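Local coordinates for pirin family protein (Acinetobacter baumannii, PDB 6D0P) that probably acts as a metal-dependent quercetin 2,3-dioxygenase of the pirin family, built from two cupin domains and binding one metal ion per subunit, at residues Asn27-Asp32 / Leu42-Ala47; Gly9-Asn14 / Lys226-Leu231; Gln36-Phe41 / Thr205-Val210. All blocks are in the same frame, centred on the assembly; numbering follows the deposited sequence.

Contact 1: Asn27-Asp32 / Leu42-Ala47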
loop_
_atom_site.group_PDB
_atom_site.type_symbol
_atom_site.label_atom_id
_atom_site.label_comp_id
_atom_site.label_asym_id
_atom_site.label_seq_id
_atom_site.Cartn_x
_atom_site.Cartn_y
_atom_site.Cartn_z
ATOM N N ASN A 27 -8.158 7.329 -4.065
ATOM C CA ASN A 27 -7.756 6.092 -4.693
ATOM C C ASN A 27 -6.764 6.456 -5.791
ATOM O O ASN A 27 -7.151 7.156 -6.718
ATOM C CB ASN A 27 -8.925 5.327 -5.310
ATOM C CG ASN A 27 -8.435 4.078 -6.004
ATOM O OD1 ASN A 27 -8.417 4.014 -7.228
ATOM N ND2 ASN A 27 -7.918 3.144 -5.234
ATOM N N LEU A 28 -5.531 6.013 -5.680
ATOM C CA LEU A 28 -4.515 6.382 -6.692
ATOM C C LEU A 28 -4.435 5.322 -7.793
ATOM O O LEU A 28 -4.051 5.644 -8.921
ATOM C CB LEU A 28 -3.181 6.623 -6.003
ATOM C CG LEU A 28 -3.221 7.700 -4.926
ATOM C CD1 LEU A 28 -1.817 8.037 -4.464
ATOM C CD2 LEU A 28 -3.942 8.943 -5.431
ATOM N N PHE A 29 -4.772 4.081 -7.481
ATOM C CA PHE A 29 -4.898 3.080 -8.535
ATOM C C PHE A 29 -5.747 1.920 -8.014
ATOM O O PHE A 29 -5.852 1.652 -6.788
ATOM C CB PHE A 29 -3.541 2.622 -9.104
ATOM C CG PHE A 29 -2.595 1.892 -8.183
ATOM C CD1 PHE A 29 -2.838 0.582 -7.790
ATOM C CD2 PHE A 29 -1.410 2.487 -7.768
ATOM C CE1 PHE A 29 -1.940 -0.075 -6.955
ATOM C CE2 PHE A 29 -0.504 1.820 -6.973
ATOM C CZ PHE A 29 -0.773 0.530 -6.568
ATOM N N SER A 30 -6.337 1.239 -8.984
ATOM C CA SER A 30 -7.161 0.083 -8.740
ATOM C C SER A 30 -7.021 -0.929 -9.888
ATOM O O SER A 30 -6.983 -0.548 -11.049
ATOM C CB SER A 30 -8.605 0.487 -8.557
ATOM O OG SER A 30 -9.422 -0.671 -8.457
ATOM N N TYR A 31 -7.083 -2.213 -9.537
ATOM C CA TYR A 31 -7.018 -3.329 -10.493
ATOM C C TYR A 31 -8.244 -3.290 -11.418
ATOM O O TYR A 31 -8.220 -3.841 -12.506
ATOM C CB TYR A 31 -6.995 -4.679 -9.770
ATOM C CG TYR A 31 -8.270 -5.050 -9.069
ATOM C CD1 TYR A 31 -9.275 -5.734 -9.740
ATOM C CD2 TYR A 31 -8.475 -4.736 -7.741
ATOM C CE1 TYR A 31 -10.469 -6.056 -9.115
ATOM C CE2 TYR A 31 -9.644 -5.082 -7.090
ATOM C CZ TYR A 31 -10.654 -5.728 -7.785
ATOM O OH TYR A 31 -11.813 -6.065 -7.148
ATOM N N ASP A 32 -9.300 -2.652 -10.944
ATOM C CA ASP A 32 -10.558 -2.596 -11.668
ATOM C C ASP A 32 -10.424 -1.676 -12.886
ATOM O O ASP A 32 -11.171 -1.820 -13.823
ATOM C CB ASP A 32 -11.700 -2.102 -10.773
ATOM C CG ASP A 32 -13.072 -2.446 -11.330
ATOM O OD1 ASP A 32 -13.309 -3.643 -11.611
ATOM O OD2 ASP A 32 -13.889 -1.515 -11.492
ATOM N N LEU A 42 -2.658 -4.303 -6.433
ATOM C CA LEU A 42 -4.112 -4.324 -6.730
ATOM C C LEU A 42 -4.802 -2.978 -6.479
ATOM O O LEU A 42 -5.760 -2.647 -7.195
ATOM C CB LEU A 42 -4.781 -5.364 -5.828
ATOM C CG LEU A 42 -4.518 -6.827 -6.168
ATOM C CD1 LEU A 42 -5.017 -7.718 -5.044
ATOM C CD2 LEU A 42 -5.150 -7.181 -7.508
ATOM N N LEU A 43 -4.353 -2.234 -5.492
ATOM C CA LEU A 43 -5.062 -1.033 -5.075
ATOM C C LEU A 43 -4.173 -0.180 -4.179
ATOM O O LEU A 43 -3.421 -0.705 -3.376
ATOM C CB LEU A 43 -6.306 -1.466 -4.302
ATOM C CG LEU A 43 -7.247 -0.339 -3.902
ATOM C CD1 LEU A 43 -8.604 -0.511 -4.553
ATOM C CD2 LEU A 43 -7.348 -0.229 -2.410
ATOM N N LEU A 44 -4.308 1.133 -4.308
ATOM C CA LEU A 44 -3.621 2.074 -3.407
ATOM C C LEU A 44 -4.593 3.202 -3.076
ATOM O O LEU A 44 -5.096 3.924 -3.988
ATOM C CB LEU A 44 -2.330 2.628 -4.028
ATOM C CG LEU A 44 -1.397 3.356 -3.053
ATOM C CD1 LEU A 44 -0.020 3.577 -3.666
ATOM C CD2 LEU A 44 -1.970 4.691 -2.601
ATOM N N ASP A 45 -4.882 3.305 -1.785
ATOM C CA ASP A 45 -5.718 4.376 -1.237
ATOM C C ASP A 45 -4.837 5.258 -0.350
ATOM O O ASP A 45 -4.163 4.755 0.567
ATOM C CB ASP A 45 -6.874 3.850 -0.397
ATOM C CG ASP A 45 -8.081 3.387 -1.188
ATOM O OD1 ASP A 45 -8.177 3.740 -2.390
ATOM O OD2 ASP A 45 -8.942 2.702 -0.565
ATOM N N TYR A 46 -4.860 6.553 -0.606
ATOM C CA TYR A 46 -4.056 7.476 0.189
ATOM C C TYR A 46 -4.937 8.410 1.012
ATOM O O TYR A 46 -5.671 9.236 0.460
ATOM C CB TYR A 46 -3.133 8.284 -0.725
ATOM C CG TYR A 46 -2.382 9.412 -0.068
ATOM C CD1 TYR A 46 -1.737 9.244 1.140
ATOM C CD2 TYR A 46 -2.251 10.638 -0.695
ATOM C CE1 TYR A 46 -1.009 10.274 1.731
ATOM C CE2 TYR A 46 -1.523 11.673 -0.120
ATOM C CZ TYR A 46 -0.909 11.498 1.103
ATOM O OH TYR A 46 -0.197 12.521 1.683
ATOM N N ALA A 47 -4.864 8.290 2.330
ATOM C CA ALA A 47 -5.527 9.260 3.193
ATOM C C ALA A 47 -4.562 10.433 3.372
ATOM O O ALA A 47 -3.636 10.353 4.191
ATOM C CB ALA A 47 -5.889 8.644 4.513
#

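Contact 2: Gly9-Asn14 / Lys226-Leu231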
loop_
_atom_site.group_PDB
_atom_site.type_symbol
_atom_site.label_atom_id
_atom_site.label_comp_id
_atom_site.label_asym_id
_atom_site.label_seq_id
_atom_site.Cartn_x
_atom_site.Cartn_y
_atom_site.Cartn_z
ATOM N N GLY A 9 3.017 6.570 -18.694
ATOM C CA GLY A 9 1.869 7.421 -18.404
ATOM C C GLY A 9 1.669 7.633 -16.920
ATOM O O GLY A 9 2.346 6.989 -16.094
ATOM N N ALA A 10 0.712 8.498 -16.576
ATOM C CA ALA A 10 0.470 8.765 -15.192
ATOM C C ALA A 10 -0.990 9.153 -14.982
ATOM O O ALA A 10 -1.649 9.702 -15.899
ATOM C CB ALA A 10 1.393 9.858 -14.697
ATOM N N TYR A 11 -1.452 8.928 -13.762
ATOM C CA TYR A 11 -2.840 9.154 -13.367
ATOM C C TYR A 11 -2.859 9.962 -12.060
ATOM O O TYR A 11 -2.266 9.535 -11.061
ATOM C CB TYR A 11 -3.546 7.802 -13.200
ATOM C CG TYR A 11 -3.418 6.893 -14.401
ATOM C CD1 TYR A 11 -2.267 6.154 -14.620
ATOM C CD2 TYR A 11 -4.429 6.801 -15.347
ATOM C CE1 TYR A 11 -2.119 5.352 -15.741
ATOM C CE2 TYR A 11 -4.308 5.990 -16.467
ATOM C CZ TYR A 11 -3.143 5.269 -16.667
ATOM O OH TYR A 11 -3.010 4.460 -17.760
ATOM N N GLN A 12 -3.546 11.103 -12.063
ATOM C CA GLN A 12 -3.657 11.942 -10.879
ATOM C C GLN A 12 -5.127 11.996 -10.441
ATOM O O GLN A 12 -6.015 12.280 -11.247
ATOM C CB GLN A 12 -3.145 13.339 -11.183
ATOM C CG GLN A 12 -3.139 14.243 -9.967
ATOM C CD GLN A 12 -2.575 15.593 -10.324
ATOM O OE1 GLN A 12 -2.660 16.044 -11.472
ATOM N NE2 GLN A 12 -2.003 16.252 -9.332
ATOM N N ASN A 13 -5.376 11.746 -9.153
ATOM C CA ASN A 13 -6.740 11.756 -8.628
ATOM C C ASN A 13 -6.860 12.818 -7.529
ATOM O O ASN A 13 -6.140 12.752 -6.523
ATOM C CB ASN A 13 -7.140 10.395 -8.065
ATOM C CG ASN A 13 -8.581 10.373 -7.598
ATOM O OD1 ASN A 13 -9.371 11.237 -7.960
ATOM N ND2 ASN A 13 -8.931 9.394 -6.787
ATOM N N ASN A 14 -7.792 13.742 -7.691
ATOM C CA ASN A 14 -8.027 14.808 -6.705
ATOM C C ASN A 14 -9.449 14.700 -6.152
ATOM O O ASN A 14 -9.986 15.680 -5.608
ATOM C CB ASN A 14 -7.809 16.194 -7.317
ATOM C CG ASN A 14 -7.727 17.285 -6.273
ATOM O OD1 ASN A 14 -7.132 17.076 -5.219
ATOM N ND2 ASN A 14 -8.333 18.440 -6.542
ATOM N N LYS A 226 -0.559 13.116 -5.424
ATOM C CA LYS A 226 -1.711 12.249 -5.641
ATOM C C LYS A 226 -1.614 11.648 -7.047
ATOM O O LYS A 226 -2.625 11.587 -7.757
ATOM C CB LYS A 226 -3.032 13.012 -5.487
ATOM C CG LYS A 226 -3.214 13.835 -4.217
ATOM C CD LYS A 226 -4.578 14.513 -4.166
ATOM C CE LYS A 226 -4.647 15.727 -3.267
ATOM N NZ LYS A 226 -4.386 15.385 -1.853
ATOM N N THR A 227 -0.401 11.229 -7.444
ATOM C CA THR A 227 -0.186 10.708 -8.809
ATOM C C THR A 227 0.547 9.362 -8.773
ATOM O O THR A 227 1.423 9.129 -7.900
ATOM C CB THR A 227 0.659 11.679 -9.652
ATOM O OG1 THR A 227 -0.016 12.933 -9.836
ATOM C CG2 THR A 227 0.971 11.156 -11.038
ATOM N N VAL A 228 0.173 8.479 -9.690
ATOM C CA VAL A 228 0.934 7.265 -9.934
ATOM C C VAL A 228 1.417 7.290 -11.391
ATOM O O VAL A 228 0.632 7.554 -12.303
ATOM C CB VAL A 228 0.151 5.970 -9.645
ATOM C CG1 VAL A 228 -1.162 5.883 -10.396
ATOM C CG2 VAL A 228 1.005 4.750 -9.958
ATOM N N ALA A 229 2.701 7.046 -11.573
ATOM C CA ALA A 229 3.310 6.893 -12.877
ATOM C C ALA A 229 3.624 5.406 -13.091
ATOM O O ALA A 229 4.092 4.726 -12.186
ATOM C CB ALA A 229 4.568 7.716 -12.992
ATOM N N ILE A 230 3.414 4.945 -14.319
ATOM C CA ILE A 230 3.727 3.597 -14.726
ATOM C C ILE A 230 4.952 3.651 -15.646
ATOM O O ILE A 230 4.964 4.394 -16.650
ATOM C CB ILE A 230 2.490 2.973 -15.394
ATOM C CG1 ILE A 230 1.341 2.928 -14.379
ATOM C CG2 ILE A 230 2.799 1.598 -15.981
ATOM C CD1 ILE A 230 0.085 2.360 -14.902
ATOM N N LEU A 231 6.001 2.925 -15.269
ATOM C CA LEU A 231 7.217 2.846 -16.089
ATOM C C LEU A 231 7.221 1.492 -16.814
ATOM O O LEU A 231 6.467 0.576 -16.465
ATOM C CB LEU A 231 8.479 2.997 -15.237
ATOM C CG LEU A 231 8.577 4.206 -14.310
ATOM C CD1 LEU A 231 9.988 4.346 -13.772
ATOM C CD2 LEU A 231 8.151 5.495 -14.957
#

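Contact 3: Gln36-Phe41 / Thr205-Val210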
loop_
_atom_site.group_PDB
_atom_site.type_symbol
_atom_site.label_atom_id
_atom_site.label_comp_id
_atom_site.label_asym_id
_atom_site.label_seq_id
_atom_site.Cartn_x
_atom_site.Cartn_y
_atom_site.Cartn_z
ATOM N N GLN A 36 -3.926 -6.052 -15.002
ATOM C CA GLN A 36 -2.654 -6.772 -15.051
ATOM C C GLN A 36 -1.446 -5.822 -15.151
ATOM O O GLN A 36 -0.327 -6.201 -14.761
ATOM C CB GLN A 36 -2.628 -7.726 -16.239
ATOM C CG GLN A 36 -3.692 -8.815 -16.171
ATOM C CD GLN A 36 -3.406 -9.865 -15.121
ATOM O OE1 GLN A 36 -2.370 -9.847 -14.455
ATOM N NE2 GLN A 36 -4.331 -10.809 -14.984
ATOM N N THR A 37 -1.647 -4.613 -15.651
ATOM C CA THR A 37 -0.547 -3.643 -15.749
ATOM C C THR A 37 0.084 -3.371 -14.369
ATOM O O THR A 37 1.306 -3.112 -14.261
ATOM C CB THR A 37 -1.055 -2.326 -16.346
ATOM O OG1 THR A 37 -1.527 -2.646 -17.656
ATOM C CG2 THR A 37 0.002 -1.250 -16.401
ATOM N N LEU A 38 -0.731 -3.413 -13.321
ATOM C CA LEU A 38 -0.266 -3.131 -11.972
ATOM C C LEU A 38 0.333 -4.354 -11.267
ATOM O O LEU A 38 0.919 -4.189 -10.188
ATOM C CB LEU A 38 -1.463 -2.657 -11.150
ATOM C CG LEU A 38 -2.110 -1.355 -11.604
ATOM C CD1 LEU A 38 -3.432 -1.160 -10.873
ATOM C CD2 LEU A 38 -1.186 -0.175 -11.337
ATOM N N SER A 39 0.136 -5.560 -11.794
ATOM C CA SER A 39 0.502 -6.820 -11.087
ATOM C C SER A 39 1.942 -6.761 -10.563
ATOM O O SER A 39 2.880 -6.509 -11.322
ATOM C CB SER A 39 0.288 -8.025 -11.993
ATOM O OG SER A 39 0.587 -9.247 -11.324
ATOM N N PRO A 40 2.171 -7.119 -9.301
ATOM C CA PRO A 40 1.217 -7.731 -8.381
ATOM C C PRO A 40 0.379 -6.800 -7.502
ATOM O O PRO A 40 -0.255 -7.282 -6.559
ATOM C CB PRO A 40 2.182 -8.531 -7.472
ATOM C CG PRO A 40 3.401 -7.644 -7.390
ATOM C CD PRO A 40 3.541 -7.105 -8.786
ATOM N N PHE A 41 0.412 -5.492 -7.760
ATOM C CA PHE A 41 -0.292 -4.547 -6.939
ATOM C C PHE A 41 -1.745 -4.477 -7.389
ATOM O O PHE A 41 -2.006 -4.534 -8.565
ATOM C CB PHE A 41 0.435 -3.204 -6.938
ATOM C CG PHE A 41 1.855 -3.382 -6.477
ATOM C CD1 PHE A 41 2.130 -3.618 -5.141
ATOM C CD2 PHE A 41 2.897 -3.414 -7.388
ATOM C CE1 PHE A 41 3.426 -3.862 -4.704
ATOM C CE2 PHE A 41 4.193 -3.640 -6.952
ATOM C CZ PHE A 41 4.456 -3.865 -5.617
ATOM N N THR A 205 7.162 -4.877 -12.991
ATOM C CA THR A 205 6.221 -3.760 -12.895
ATOM C C THR A 205 6.892 -2.709 -12.011
ATOM O O THR A 205 7.500 -3.092 -11.010
ATOM C CB THR A 205 4.927 -4.218 -12.218
ATOM O OG1 THR A 205 4.314 -5.158 -13.092
ATOM C CG2 THR A 205 3.975 -3.095 -11.873
ATOM N N THR A 206 6.787 -1.427 -12.378
ATOM C CA THR A 206 7.420 -0.360 -11.660
ATOM C C THR A 206 6.461 0.819 -11.603
ATOM O O THR A 206 6.115 1.409 -12.654
ATOM C CB THR A 206 8.742 0.047 -12.321
ATOM O OG1 THR A 206 9.622 -1.078 -12.384
ATOM C CG2 THR A 206 9.432 1.158 -11.567
ATOM N N LEU A 207 5.971 1.097 -10.403
ATOM C CA LEU A 207 5.053 2.187 -10.175
ATOM C C LEU A 207 5.720 3.232 -9.278
ATOM O O LEU A 207 6.284 2.875 -8.228
ATOM C CB LEU A 207 3.793 1.636 -9.501
ATOM C CG LEU A 207 3.145 0.442 -10.182
ATOM C CD1 LEU A 207 2.023 -0.090 -9.323
ATOM C CD2 LEU A 207 2.634 0.822 -11.576
ATOM N N VAL A 208 5.684 4.494 -9.692
ATOM C CA VAL A 208 6.200 5.608 -8.886
ATOM C C VAL A 208 4.989 6.383 -8.386
ATOM O O VAL A 208 4.209 6.912 -9.179
ATOM C CB VAL A 208 7.152 6.514 -9.676
ATOM C CG1 VAL A 208 7.628 7.707 -8.854
ATOM C CG2 VAL A 208 8.317 5.698 -10.219
ATOM N N VAL A 209 4.802 6.351 -7.082
ATOM C CA VAL A 209 3.666 7.019 -6.464
ATOM C C VAL A 209 4.171 8.292 -5.775
ATOM O O VAL A 209 5.079 8.226 -4.952
ATOM C CB VAL A 209 2.942 6.108 -5.464
ATOM C CG1 VAL A 209 1.749 6.817 -4.817
ATOM C CG2 VAL A 209 2.498 4.816 -6.120
ATOM N N VAL A 210 3.608 9.424 -6.170
ATOM C CA VAL A 210 3.914 10.681 -5.562
ATOM C C VAL A 210 2.721 11.051 -4.685
ATOM O O VAL A 210 1.660 11.351 -5.185
ATOM C CB VAL A 210 4.223 11.765 -6.612
ATOM C CG1 VAL A 210 4.543 13.107 -5.960
ATOM C CG2 VAL A 210 5.350 11.319 -7.519
#

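Contact 1: Asn27-Asp32 / Leu42-Ala47
Strand residues 27-30 run antiparallel to 42-47, the axes of these short segments 4.7 Å apart at closest and 178° between their directions. Asn27 pairs with Asp45, and Ser30 with Leu43, both as non-hydrogen-bonded pairs. Between them lies a classic beta bulge, in which Leu28 and Phe29 both face Leu44. Leu28 N donates to Leu44 O at 2.7 Å, and Leu44 N donates to Phe29 O. Tyr31 N makes a weak bond to Leu42 O where the strand ends. Ser30 is the N-cap of the following helix, its OG accepting from Asp32 N.

The side chain of Asn27 bridges the bulge. Its CG is anti to the backbone N (chi1 177°), and ND2 donates to Asp45 OD1 at 2.9 Å in an almost straight bond. The oxygen lies in the amide plane, although the carboxylate plane is turned 84° from it. ND2 also donates to Phe29 O at 3.0 Å. That carbonyl oxygen therefore has two donors, Asn27 ND2 and Leu44 N, which come from opposite faces of its plane. Asn27 OD1 is bonded by Arg33, so both ends of the amide are held and its flip is fixed.

Leu44 CB sits over one face of the Phe29 ring, 3.7 Å from its centroid. Leu44 CD2 meets Leu28 CD1 at 3.8 Å, and the same Leu28 methyl lies alongside Tyr46 CB. On the face carrying Asn27 and Ser30, Leu43 CD1 touches Asn27 ND2 and Ser30 OG.

Strand 41-52 also pairs with strand 121-131 of the N-terminal cupin sheet, and Tyr46 OH bonds to Glu124 there. Leu28, Phe29 and Leu44 pack on strand 205-210 of the C-terminal cupin domain, and Phe29 and Leu44 also on Leu251 of strand 245-253.

Contact 2: Gly9-Asn14 / Lys226-Leu231
Gly9 to Gln12 pair antiparallel with Thr227 to Ile230, and the tight part of the contact is this backbone. The axes approach to 4.7 Å. Ile230 N donates to Gly9 O at 2.9 Å. Tyr11 and Val228 exchange bonds in both directions, Tyr11 N to Val228 O and Val228 N to Tyr11 O. Asn13 N to Lys226 O, at 3.1 Å, carries the pairing one step past the strand. In the non-hydrogen-bonded pairs the chains come closer, and Ala10 CA lies 3.1 Å from Val228 O in a CA-H...O contact. Ala10 CB and Ala229 CB are 4.2 Å apart, with Thr227 CG2 next to Ala10 CB.

Strand 7-12 is an edge strand of a seven-stranded antiparallel sheet whose core strands belong to the C-terminal cupin domain. The N-terminal end of the chain thus adds the outermost strand to the sheet of a domain more than 200 residues on. Lys226 and Thr227 form a G1 beta bulge against Val210 on the other side of strand 227-231.

The outer strand is looser. Ala10, Tyr11, Gln12 and Asn14 are exposed, whereas Thr227 to Ile230 are buried. With chi1 at -176° the extended Gln12 chain is laid across Thr227 OG1, its CG 3.4 Å from that oxygen. The polar ends bond to the residues just before Lys226: Gln12 NE2 to Gly225 O, and Thr227 OG1 to Glu224 O. Tyr11 is modelled in two conformers, so the approach of its CE1 to Ile230 CD1 (3.8 Å) in one of them is doubtful. Asn13 turns its amide away from strand 227-231, its OD1 accepting from His15 N and its ND2 bonding to Asn27 O.

Contact 3: Gln36-Phe41 / Thr205-Val210
Thr205 OG1 donates its proton to Ser39 O at 2.6 Å, the one hydrogen bond across this contact. The donor oxygen lies 18° out of the carbonyl plane. Thr205 has OG1 anti to its carbonyl carbon (chi1 -66°), and the methyl CG2 is then left beside the same loop. CG2 lies 3.6 Å from Thr37 O and 3.7 Å from Leu38 O. One threonine therefore meets three successive carbonyls of the turn.

Next to it the contact is apolar. Leu207 CD1 fits between two side chains of the loop, Leu38 CD2 at 3.8 Å and Phe41 CD2 at 3.9 Å. The Leu38 side chain stands roughly perpendicular to that of Leu207. The Phe41 and Leu207 side chains run antiparallel alongside one another, and the methyl meets the ring obliquely.

The loop is held in shape by its own bonds. Ser39 N donates to Gln36 O in the 3-10 turn, and Phe41 N donates to Leu38 O at 2.8 Å, spanning the cis peptide bond before Pro40. Pro40 CG lies over one face of the Phe41 ring. Farther out, Ser39 OG bonds to Leu256 N and Gln36 NE2 to Glu258 O. Strand 205-210 is fixed by strands 227-231 and 245-253 on its two edges.

The loop comes from the N-terminal pirin region and the strand from the C-terminal cupin domain, so the contact joins the two domains. Arg233 makes weak bonds to Thr205 OG1 and to the carbonyls of Gln36 and Thr37. Accepting even a weak bond from Arg233 NE may make the Thr205 hydroxyl a somewhat better donor to Ser39 O.

Overall arrangement
The three contacts are neighbours, centres 10 to 11 Å apart. Contact 3 lies between the two cupin domains, contact 1 faces that interface, and contact 2 is at the edge of the C-terminal sheet. Strands 227-231 of contact 2 and 205-210 of contact 3 are adjacent in one sheet, with a probable 2.8 Å hydrogen bond from Ala229 N to Val208 O. Contact 1 meets contact 3 where Leu44 CD1 packs on Val209 CG2 (3.7 Å), and contact 2 where Leu28 O lies 3.3 Å from Val228 CG1. Only contact 1 approaches the manganese of His64, His66, His108 and Glu110, about 9 Å from the Leu43 side chain. Asp45 OD2 binds diethylene glycol, probably from the crystallisation liquor.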